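Local coordinates for protein imidazoleglycerol-phosphate dehydratase (Staphylococcus aureus subsp. aureus, PDB 2AE8) that catalyses the manganese-dependent dehydration of imidazoleglycerol phosphate to imidazoleacetol phosphate, the sixth step of histidine biosynthesis, at residues V132-S137 against G202-A207. Residues are numbered along the deposited sequence; the frame is centred on the assembly and turned at random.
Sequences VVVDIS and GIALTA
Ala-204, on the last turn of helix 186-205, meets two side chains, Val-134 from the end of strand 128-135 and Ile-136 from the turn just after it. Its methyl CB points at segment 132-137 and is touched from two directions roughly at right angles: CG2 of Val-134 lies 4.0 Å from CB of Ala-204, and the ethyl arm of Ile-136 comes alongside, with CD1 3.7 Å and CG1 3.9 Å from that same methyl. The CA atoms of Ile-136 and Ala-204 are 6.8 Å apart, the nearest such pair across the two segments, consistent with only a methyl lying on the helix side. CD1 of Ile-136 then runs on over the backbone, reaching O of Ala-204 at 3.5 Å, a van der Waals contact. What brings it there is the Ile-136 side chain's shape: CG1 is anti to the carbonyl carbon (chi1 -55°) and the chain is extended beyond it (chi2 172°). Helix 186-205 lies here on the mixed four-stranded sheet of the second half of IGPD, a fold built by duplication of a half-domain. Val-134 also packs on Phe-197 and Ala-200 of the helix, whereas Ile-136 sits at the centre of an inverse gamma turn. Leu-205 comes next; its CB does not aim at segment 132-137, yet the branch beyond it swings closer, and its CD2 lies 3.6 Å from CD1 of Ile-136, methyl to methyl. That CD1 therefore touches both Leu-205 and the alanine, while Phe-115 and Leu-174 also touch the isoleucine. The backbone O of Leu-205 accepts a hydrogen bond from Lys-112 NZ.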
loop_
_atom_site.group_PDB
_atom_site.type_symbol
_atom_site.label_atom_id
_atom_site.label_comp_id
_atom_site.label_asym_id
_atom_site.label_seq_id
_atom_site.Cartn_x
_atom_site.Cartn_y
_atom_site.Cartn_z
ATOM N N VAL B 132 -33.881 -18.728 0.791
ATOM C CA VAL B 132 -33.753 -19.846 1.729
ATOM C C VAL B 132 -33.917 -21.151 0.970
ATOM O O VAL B 132 -34.832 -21.290 0.150
ATOM C CB VAL B 132 -34.725 -19.747 2.900
ATOM C CG1 VAL B 132 -34.581 -20.968 3.805
ATOM C CG2 VAL B 132 -34.456 -18.442 3.698
ATOM N N VAL B 133 -33.012 -22.082 1.252
ATOM C CA VAL B 133 -32.974 -23.405 0.637
ATOM C C VAL B 133 -33.132 -24.403 1.770
ATOM O O VAL B 133 -32.347 -24.383 2.711
ATOM C CB VAL B 133 -31.605 -23.672 -0.086
ATOM C CG1 VAL B 133 -31.536 -25.105 -0.603
ATOM C CG2 VAL B 133 -31.389 -22.671 -1.240
ATOM N N VAL B 134 -34.154 -25.258 1.699
ATOM C CA VAL B 134 -34.266 -26.351 2.683
ATOM C C VAL B 134 -34.289 -27.737 2.063
ATOM O O VAL B 134 -34.847 -27.949 0.981
ATOM C CB VAL B 134 -35.368 -26.164 3.818
ATOM C CG1 VAL B 134 -35.992 -24.779 3.872
ATOM C CG2 VAL B 134 -36.403 -27.325 3.885
ATOM N N ASP B 135 -33.614 -28.657 2.733
ATOM C CA ASP B 135 -33.612 -30.044 2.342
ATOM C C ASP B 135 -34.036 -30.830 3.573
ATOM O O ASP B 135 -33.332 -30.825 4.590
ATOM C CB ASP B 135 -32.213 -30.467 1.866
ATOM C CG ASP B 135 -32.117 -31.961 1.534
ATOM O OD1 ASP B 135 -33.138 -32.676 1.642
ATOM O OD2 ASP B 135 -31.008 -32.423 1.172
ATOM N N ILE B 136 -35.201 -31.481 3.489
ATOM C CA ILE B 136 -35.615 -32.427 4.540
ATOM C C ILE B 136 -34.750 -33.680 4.358
ATOM O O ILE B 136 -35.177 -34.669 3.763
ATOM C CB ILE B 136 -37.127 -32.754 4.464
ATOM C CG1 ILE B 136 -37.963 -31.468 4.504
ATOM C CG2 ILE B 136 -37.538 -33.685 5.606
ATOM C CD1 ILE B 136 -39.484 -31.694 4.240
ATOM N N SER B 137 -33.518 -33.608 4.858
ATOM C CA SER B 137 -32.482 -34.586 4.572
ATOM C C SER B 137 -32.243 -35.567 5.708
ATOM O O SER B 137 -31.670 -36.644 5.500
ATOM C CB SER B 137 -31.165 -33.854 4.326
ATOM O OG SER B 137 -30.824 -33.127 5.489
ATOM N N GLY B 202 -42.653 -25.298 3.445
ATOM C CA GLY B 202 -43.939 -25.707 2.891
ATOM C C GLY B 202 -43.763 -26.519 1.616
ATOM O O GLY B 202 -44.316 -27.624 1.498
ATOM N N ILE B 203 -42.985 -25.986 0.667
ATOM C CA ILE B 203 -42.733 -26.664 -0.615
ATOM C C ILE B 203 -42.139 -28.051 -0.387
ATOM O O ILE B 203 -42.590 -29.024 -0.986
ATOM C CB ILE B 203 -41.778 -25.851 -1.541
ATOM C CG1 ILE B 203 -42.523 -24.673 -2.185
ATOM C CG2 ILE B 203 -41.136 -26.754 -2.622
ATOM C CD1 ILE B 203 -41.582 -23.493 -2.613
ATOM N N ALA B 204 -41.120 -28.122 0.469
ATOM C CA ALA B 204 -40.426 -29.371 0.762
ATOM C C ALA B 204 -41.339 -30.426 1.418
ATOM O O ALA B 204 -41.163 -31.619 1.192
ATOM C CB ALA B 204 -39.224 -29.095 1.644
ATOM N N LEU B 205 -42.280 -29.978 2.249
ATOM C CA LEU B 205 -43.204 -30.878 2.951
ATOM C C LEU B 205 -44.350 -31.373 2.063
ATOM O O LEU B 205 -45.132 -32.226 2.480
ATOM C CB LEU B 205 -43.797 -30.193 4.193
ATOM C CG LEU B 205 -42.907 -29.946 5.410
ATOM C CD1 LEU B 205 -43.611 -29.009 6.345
ATOM C CD2 LEU B 205 -42.547 -31.239 6.128
ATOM N N THR B 206 -44.461 -30.838 0.851
ATOM C CA THR B 206 -45.546 -31.214 -0.059
ATOM C C THR B 206 -45.518 -32.712 -0.386
ATOM O O THR B 206 -44.501 -33.241 -0.845
ATOM C CB THR B 206 -45.507 -30.361 -1.339
ATOM O OG1 THR B 206 -45.728 -28.994 -0.983
ATOM C CG2 THR B 206 -46.581 -30.786 -2.338
ATOM N N ALA B 207 -46.648 -33.382 -0.135
ATOM C CA ALA B 207 -46.787 -34.824 -0.353
ATOM C C ALA B 207 -46.532 -35.211 -1.807
ATOM O O ALA B 207 -46.900 -34.481 -2.723
ATOM C CB ALA B 207 -48.181 -35.297 0.095
#